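Local coordinates for protein Mypaa.01249.c (Mycobacterium paratuberculosis, PDB 3RD5) that belongs to the short-chain dehydrogenase/reductase family and probably acts as an oxidoreductase, though its substrate is not established, at residues V89-Y101 against E109-A121. Residues are numbered along the deposited sequence; the frame is centred on the assembly and turned at random.
Sequences VLINNAGIMAVPY and ESQIGTNHLGHFA
Ser110 OG touches two aliphatic ends, Ile96 CD1 at 3.5 Å and Val99 CG2 at 3.7 Å. One water hydrogen-bonds Pro100 O, Glu109 OE2 and Ser110 OG. Glu109 is the N-cap of helix 110-126. Its OE1 accepts from Ile112 N and its OE2 from Gln111 N; the carboxylate caps these two first-turn N-H groups. Gln111 extends to the loop with an extended chain beyond CG. Gln111 OE1 accepts from Ala98 N at 2.9 Å, with the donor well above the carbonyl plane, and its CG packs on Val99 CG2. NE2 turns to Tyr159 OH and Pro161 O, which fixes the amide's rotation. Thr114 OG1 donates back to Ser110 O and lies 3.8 Å from Ile96 CD1. Ile96 places CG1 between its backbone N and carbonyl carbon (chi1 59°), which brings CD1 to Ser110 and Thr114.

Asn115 reads both backbone polar groups of Ile96. Asn115 OD1 accepts from Ile96 N at 3.0 Å on an in-plane lone pair. Asn115 ND2 donates to Ile96 O, also at 3.0 Å, in a nearly straight bond (172°) within the amide plane. Ser168 OG is a second partner of ND2.

His119 packs against Asn92 at the end of strand 87-92. Asn92 CB sits over one face of the His119 ring, 3.5 Å from its centroid, a CH-pi contact. His119 ND1 donates to Asn115 O in the ring plane and NE2 bonds Thr22 OG1, so both nitrogens are held. Asn92 ND2 bonds Thr123, while its OD1 is buried without a partner.

Asn92, Asn93, Ala94 and Gly95 form the NNAG motif of classical short-chain dehydrogenases. It follows strand 87-92, a central strand of the Rossmann fold, and with the loop after it packs along helix 110-126. Asn115 probably corresponds to the conserved asparagine of this helix in classical short-chain dehydrogenases.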
ATOM      1  N   VAL A  89      10.238  -7.596  -0.417  1.00 14.44           N
ATOM      2  CA  VAL A  89       9.147  -6.777  -0.940  1.00 13.68           C
ATOM      3  C   VAL A  89       8.230  -6.403   0.209  1.00 14.10           C
ATOM      4  O   VAL A  89       7.850  -7.280   1.013  1.00 14.02           O
ATOM      5  CB  VAL A  89       8.371  -7.535  -2.011  1.00 13.72           C
ATOM      6  CG1 VAL A  89       7.190  -6.712  -2.564  1.00 15.23           C
ATOM      7  CG2 VAL A  89       9.298  -7.945  -3.171  1.00 15.49           C
ATOM      8  N   LEU A  90       7.826  -5.132   0.259  1.00 12.81           N
ATOM      9  CA  LEU A  90       6.778  -4.647   1.169  1.00 12.43           C
ATOM     10  C   LEU A  90       5.595  -4.228   0.323  1.00 11.83           C
ATOM     11  O   LEU A  90       5.771  -3.418  -0.605  1.00 13.13           O
ATOM     12  CB  LEU A  90       7.259  -3.423   1.972  1.00 11.69           C
ATOM     13  CG  LEU A  90       6.200  -2.679   2.762  1.00 12.51           C
ATOM     14  CD1 LEU A  90       5.528  -3.527   3.844  1.00 14.29           C
ATOM     15  CD2 LEU A  90       6.834  -1.413   3.413  1.00 14.44           C
ATOM     16  N   ILE A  91       4.428  -4.772   0.613  1.00 12.02           N
ATOM     17  CA  ILE A  91       3.167  -4.445  -0.054  1.00 11.36           C
ATOM     18  C   ILE A  91       2.239  -3.761   0.922  1.00 11.83           C
ATOM     19  O   ILE A  91       1.723  -4.383   1.846  1.00 12.52           O
ATOM     20  CB  ILE A  91       2.501  -5.668  -0.713  1.00 10.92           C
ATOM     21  CG1 ILE A  91       3.489  -6.405  -1.625  1.00 12.63           C
ATOM     22  CG2 ILE A  91       1.207  -5.218  -1.490  1.00 11.66           C
ATOM     23  CD1 ILE A  91       2.925  -7.630  -2.367  1.00 13.09           C
ATOM     24  N   ASN A  92       2.035  -2.454   0.705  1.00 12.09           N
ATOM     25  CA  ASN A  92       1.161  -1.598   1.513  1.00 11.69           C
ATOM     26  C   ASN A  92      -0.246  -1.703   0.900  1.00 11.28           C
ATOM     27  O   ASN A  92      -0.670  -0.887   0.072  1.00 12.16           O
ATOM     28  CB  ASN A  92       1.670  -0.153   1.537  1.00 11.04           C
ATOM     29  CG  ASN A  92       3.004  -0.001   2.211  1.00 11.54           C
ATOM     30  OD1 ASN A  92       3.282  -0.676   3.207  1.00 13.02           O
ATOM     31  ND2 ASN A  92       3.831   0.942   1.694  1.00 12.56           N
ATOM     32  N   ASN A  93      -0.940  -2.769   1.257  1.00 11.63           N
ATOM     33  CA  ASN A  93      -2.239  -3.155   0.699  1.00 12.51           C
ATOM     34  C   ASN A  93      -3.451  -2.820   1.520  1.00 12.51           C
ATOM     35  O   ASN A  93      -4.536  -2.578   0.957  1.00 13.80           O
ATOM     36  CB  ASN A  93      -2.196  -4.696   0.407  1.00 12.05           C
ATOM     37  CG  ASN A  93      -3.548  -5.316   0.243  1.00 13.58           C
ATOM     38  OD1 ASN A  93      -4.085  -5.400  -0.885  1.00 14.35           O
ATOM     39  ND2 ASN A  93      -4.135  -5.771   1.339  1.00 13.61           N
ATOM     40  N   ALA A  94      -3.323  -2.825   2.848  1.00 11.67           N
ATOM     41  CA  ALA A  94      -4.480  -2.641   3.715  1.00 12.22           C
ATOM     42  C   ALA A  94      -5.130  -1.300   3.455  1.00 13.02           C
ATOM     43  O   ALA A  94      -4.463  -0.294   3.308  1.00 13.76           O
ATOM     44  CB  ALA A  94      -4.062  -2.687   5.198  1.00 13.70           C
ATOM     45  N   GLY A  95      -6.448  -1.252   3.494  1.00 13.48           N
ATOM     46  CA  GLY A  95      -7.140   0.022   3.391  1.00 13.60           C
ATOM     47  C   GLY A  95      -8.536  -0.072   3.959  1.00 14.44           C
ATOM     48  O   GLY A  95      -9.136  -1.163   4.053  1.00 16.76           O
ATOM     49  N   ILE A  96      -9.033   1.084   4.359  1.00 13.33           N
ATOM     50  CA  ILE A  96     -10.445   1.270   4.631  1.00 13.23           C
ATOM     51  C   ILE A  96     -10.979   2.313   3.646  1.00 13.32           C
ATOM     52  O   ILE A  96     -10.248   3.170   3.170  1.00 13.47           O
ATOM     53  CB  ILE A  96     -10.711   1.665   6.108  1.00 13.87           C
ATOM     54  CG1 ILE A  96     -10.018   2.945   6.490  1.00 14.46           C
ATOM     55  CG2 ILE A  96     -10.288   0.497   7.052  1.00 17.02           C
ATOM     56  CD1 ILE A  96     -10.399   3.458   7.926  1.00 16.96           C
ATOM     57  N   MET A  97     -12.278   2.286   3.391  1.00 13.20           N
ATOM     58  CA  MET A  97     -12.860   3.005   2.274  1.00 13.25           C
ATOM     59  C   MET A  97     -14.243   3.594   2.578  1.00 14.27           C
ATOM     60  O   MET A  97     -15.214   2.852   2.789  1.00 15.26           O
ATOM     61  CB  MET A  97     -12.958   2.095   1.004  1.00 13.74           C
ATOM     62  CG  MET A  97     -13.475   2.814  -0.213  1.00 12.14           C
ATOM     63  SD  MET A  97     -13.407   1.807  -1.741  1.00 16.65           S
ATOM     64  CE  MET A  97     -14.733   0.619  -1.444  1.00 18.19           C
ATOM     65  N   ALA A  98     -14.321   4.922   2.513  1.00 12.89           N
ATOM     66  CA  ALA A  98     -15.602   5.661   2.569  1.00 13.73           C
ATOM     67  C   ALA A  98     -16.422   5.342   3.806  1.00 16.00           C
ATOM     68  O   ALA A  98     -17.616   5.109   3.773  1.00 19.92           O
ATOM     69  CB  ALA A  98     -16.387   5.434   1.288  1.00 15.13           C
ATOM     70  N   VAL A  99     -15.738   5.357   4.934  1.00 14.17           N
ATOM     71  CA  VAL A  99     -16.285   5.114   6.276  1.00 14.63           C
ATOM     72  C   VAL A  99     -16.680   6.458   6.938  1.00 14.17           C
ATOM     73  O   VAL A  99     -16.281   7.527   6.463  1.00 13.79           O
ATOM     74  CB  VAL A  99     -15.264   4.378   7.157  1.00 14.51           C
ATOM     75  CG1 VAL A  99     -15.004   2.948   6.596  1.00 17.77           C
ATOM     76  CG2 VAL A  99     -13.967   5.150   7.304  1.00 15.96           C
ATOM     77  N   PRO A 100     -17.485   6.420   8.012  1.00 15.16           N
ATOM     78  CA  PRO A 100     -17.767   7.634   8.779  1.00 15.41           C
ATOM     79  C   PRO A 100     -16.542   8.274   9.382  1.00 15.24           C
ATOM     80  O   PRO A 100     -15.475   7.653   9.494  1.00 15.08           O
ATOM     81  CB  PRO A 100     -18.751   7.163   9.855  1.00 17.34           C
ATOM     82  CG  PRO A 100     -19.356   5.901   9.270  1.00 18.23           C
ATOM     83  CD  PRO A 100     -18.226   5.267   8.528  1.00 16.59           C
ATOM     84  N   TYR A 101     -16.689   9.531   9.762  1.00 15.50           N
ATOM     85  CA  TYR A 101     -15.621  10.262  10.440  1.00 14.93           C
ATOM     86  C   TYR A 101     -15.259   9.583  11.755  1.00 14.09           C
ATOM     87  O   TYR A 101     -16.124   9.301  12.567  1.00 15.07           O
ATOM     88  CB  TYR A 101     -16.078  11.709  10.723  1.00 15.51           C
ATOM     89  CG  TYR A 101     -15.120  12.531  11.536  1.00 14.84           C
ATOM     90  CD1 TYR A 101     -15.293  12.674  12.910  1.00 15.42           C
ATOM     91  CD2 TYR A 101     -14.056  13.180  10.926  1.00 16.41           C
ATOM     92  CE1 TYR A 101     -14.395  13.407  13.682  1.00 16.43           C
ATOM     93  CE2 TYR A 101     -13.157  13.956  11.682  1.00 16.03           C
ATOM     94  CZ  TYR A 101     -13.347  14.071  13.055  1.00 16.28           C
ATOM     95  OH  TYR A 101     -12.476  14.819  13.850  1.00 18.18           O
ATOM     96  N   GLU A 109      -7.479  11.429  11.162  1.00 14.33           N
ATOM     97  CA  GLU A 109      -8.707  10.982  10.486  1.00 14.07           C
ATOM     98  C   GLU A 109      -8.443   9.551   9.998  1.00 13.68           C
ATOM     99  O   GLU A 109      -7.337   9.228   9.533  1.00 13.61           O
ATOM    100  CB  GLU A 109      -9.097  11.948   9.366  1.00 13.31           C
ATOM    101  CG  GLU A 109     -10.345  11.588   8.587  1.00 14.34           C
ATOM    102  CD  GLU A 109     -10.109  10.548   7.475  1.00 13.95           C
ATOM    103  OE1 GLU A 109      -9.055  10.657   6.806  1.00 14.39           O
ATOM    104  OE2 GLU A 109     -10.954   9.631   7.288  1.00 13.75           O
ATOM    105  N   SER A 110      -9.429   8.674  10.126  1.00 13.60           N
ATOM    106  CA  SER A 110      -9.102   7.245   9.995  1.00 13.05           C
ATOM    107  C   SER A 110      -8.631   6.796   8.614  1.00 12.99           C
ATOM    108  O   SER A 110      -7.790   5.903   8.522  1.00 13.08           O
ATOM    109  CB  SER A 110     -10.227   6.344  10.532  1.00 13.39           C
ATOM    110  OG  SER A 110     -11.358   6.328   9.669  1.00 15.29           O
ATOM    111  N   GLN A 111      -9.143   7.400   7.555  1.00 12.68           N
ATOM    112  CA  GLN A 111      -8.739   6.973   6.212  1.00 12.39           C
ATOM    113  C   GLN A 111      -7.317   7.442   5.923  1.00 12.52           C
ATOM    114  O   GLN A 111      -6.482   6.648   5.485  1.00 12.60           O
ATOM    115  CB  GLN A 111      -9.748   7.394   5.146  1.00 11.99           C
ATOM    116  CG  GLN A 111     -11.128   6.822   5.407  1.00 12.81           C
ATOM    117  CD  GLN A 111     -12.075   7.019   4.260  1.00 12.62           C
ATOM    118  OE1 GLN A 111     -11.911   6.415   3.181  1.00 12.35           O
ATOM    119  NE2 GLN A 111     -13.098   7.855   4.468  1.00 13.80           N
ATOM    120  N   ILE A 112      -7.023   8.725   6.083  1.00 12.61           N
ATOM    121  CA  ILE A 112      -5.632   9.171   5.869  1.00 12.11           C
ATOM    122  C   ILE A 112      -4.709   8.471   6.861  1.00 12.15           C
ATOM    123  O   ILE A 112      -3.563   8.118   6.514  1.00 13.22           O
ATOM    124  CB  ILE A 112      -5.507  10.708   5.894  1.00 12.01           C
ATOM    125  CG1 ILE A 112      -4.177  11.186   5.349  1.00 12.63           C
ATOM    126  CG2 ILE A 112      -5.698  11.285   7.306  1.00 13.56           C
ATOM    127  CD1 ILE A 112      -4.016  11.034   3.827  1.00 13.63           C
ATOM    128  N   GLY A 113      -5.182   8.252   8.081  1.00 13.10           N
ATOM    129  CA  GLY A 113      -4.354   7.638   9.121  1.00 13.70           C
ATOM    130  C   GLY A 113      -3.998   6.193   8.819  1.00 13.72           C
ATOM    131  O   GLY A 113      -2.851   5.764   9.045  1.00 14.34           O
ATOM    132  N   THR A 114      -4.958   5.424   8.375  1.00 13.15           N
ATOM    133  CA  THR A 114      -4.764   4.002   8.074  1.00 13.27           C
ATOM    134  C   THR A 114      -4.040   3.832   6.742  1.00 13.08           C
ATOM    135  O   THR A 114      -3.025   3.142   6.630  1.00 14.75           O
ATOM    136  CB  THR A 114      -6.113   3.261   7.972  1.00 14.01           C
ATOM    137  OG1 THR A 114      -6.842   3.409   9.203  1.00 15.29           O
ATOM    138  CG2 THR A 114      -5.915   1.758   7.661  1.00 16.32           C
ATOM    139  N   ASN A 115      -4.569   4.459   5.689  1.00 11.71           N
ATOM    140  CA  ASN A 115      -4.187   4.133   4.325  1.00 11.04           C
ATOM    141  C   ASN A 115      -2.857   4.758   3.961  1.00 11.54           C
ATOM    142  O   ASN A 115      -2.082   4.173   3.209  1.00 12.19           O
ATOM    143  CB  ASN A 115      -5.256   4.651   3.374  1.00 11.43           C
ATOM    144  CG  ASN A 115      -6.620   3.994   3.549  1.00 11.59           C
ATOM    145  OD1 ASN A 115      -6.765   3.002   4.280  1.00 12.55           O
ATOM    146  ND2 ASN A 115      -7.643   4.545   2.874  1.00 11.86           N
ATOM    147  N   HIS A 116      -2.602   5.961   4.481  1.00 11.51           N
ATOM    148  CA  HIS A 116      -1.354   6.657   4.213  1.00 10.89           C
ATOM    149  C   HIS A 116      -0.399   6.711   5.412  1.00 11.52           C
ATOM    150  O   HIS A 116       0.738   6.230   5.335  1.00 12.91           O
ATOM    151  CB  HIS A 116      -1.620   8.084   3.666  1.00 12.02           C
ATOM    152  CG  HIS A 116      -0.395   8.915   3.554  1.00 11.55           C
ATOM    153  ND1 HIS A 116       0.633   8.621   2.687  1.00 13.29           N
ATOM    154  CD2 HIS A 116      -0.019  10.031   4.222  1.00 12.59           C
ATOM    155  CE1 HIS A 116       1.607   9.508   2.846  1.00 13.48           C
ATOM    156  NE2 HIS A 116       1.233  10.386   3.776  1.00 12.94           N
ATOM    157  N   LEU A 117      -0.807   7.338   6.515  1.00 11.54           N
ATOM    158  CA  LEU A 117       0.175   7.619   7.574  1.00 12.42           C
ATOM    159  C   LEU A 117       0.761   6.394   8.227  1.00 12.13           C
ATOM    160  O   LEU A 117       1.967   6.329   8.491  1.00 12.57           O
ATOM    161  CB  LEU A 117      -0.376   8.601   8.636  1.00 12.55           C
ATOM    162  CG  LEU A 117      -0.727  10.000   8.088  1.00 11.88           C
ATOM    163  CD1 LEU A 117      -1.634  10.807   9.070  1.00 14.49           C
ATOM    164  CD2 LEU A 117       0.525  10.835   7.722  1.00 13.20           C
ATOM    165  N   GLY A 118      -0.071   5.382   8.454  1.00 12.50           N
ATOM    166  CA  GLY A 118       0.463   4.160   9.072  1.00 12.87           C
ATOM    167  C   GLY A 118       1.446   3.442   8.125  1.00 12.00           C
ATOM    168  O   GLY A 118       2.457   2.925   8.566  1.00 13.23           O
ATOM    169  N   HIS A 119       1.128   3.430   6.846  1.00 12.08           N
ATOM    170  CA  HIS A 119       2.016   2.893   5.799  1.00 12.04           C
ATOM    171  C   HIS A 119       3.303   3.699   5.631  1.00 12.09           C
ATOM    172  O   HIS A 119       4.380   3.150   5.411  1.00 12.77           O
ATOM    173  CB  HIS A 119       1.281   2.752   4.473  1.00 12.63           C
ATOM    174  CG  HIS A 119       0.380   1.549   4.406  1.00 11.66           C
ATOM    175  ND1 HIS A 119      -0.884   1.608   3.853  1.00 12.62           N
ATOM    176  CD2 HIS A 119       0.605   0.247   4.715  1.00 11.50           C
ATOM    177  CE1 HIS A 119      -1.406   0.379   3.864  1.00 12.26           C
ATOM    178  NE2 HIS A 119      -0.536  -0.464   4.426  1.00 12.00           N
ATOM    179  N   PHE A 120       3.190   5.024   5.752  1.00 11.84           N
ATOM    180  CA  PHE A 120       4.347   5.909   5.708  1.00 12.40           C
ATOM    181  C   PHE A 120       5.332   5.551   6.820  1.00 12.26           C
ATOM    182  O   PHE A 120       6.537   5.386   6.576  1.00 13.16           O
ATOM    183  CB  PHE A 120       3.856   7.352   5.857  1.00 12.18           C
ATOM    184  CG  PHE A 120       4.950   8.390   5.821  1.00 12.49           C
ATOM    185  CD1 PHE A 120       5.348   8.929   4.619  1.00 13.01           C
ATOM    186  CD2 PHE A 120       5.601   8.799   6.974  1.00 13.97           C
ATOM    187  CE1 PHE A 120       6.370   9.873   4.551  1.00 14.51           C
ATOM    188  CE2 PHE A 120       6.627   9.746   6.914  1.00 14.72           C
ATOM    189  CZ  PHE A 120       7.022  10.266   5.711  1.00 14.41           C
ATOM    190  N   ALA A 121       4.828   5.441   8.041  1.00 13.20           N
ATOM    191  CA  ALA A 121       5.660   5.079   9.165  1.00 13.60           C
ATOM    192  C   ALA A 121       6.245   3.695   9.005  1.00 13.96           C
ATOM    193  O   ALA A 121       7.464   3.478   9.203  1.00 14.39           O
ATOM    194  CB  ALA A 121       4.815   5.155  10.461  1.00 14.60           C
TER
HETATM  195  O   HOH W   1     -12.682   8.625   9.255  1.00 14.74           O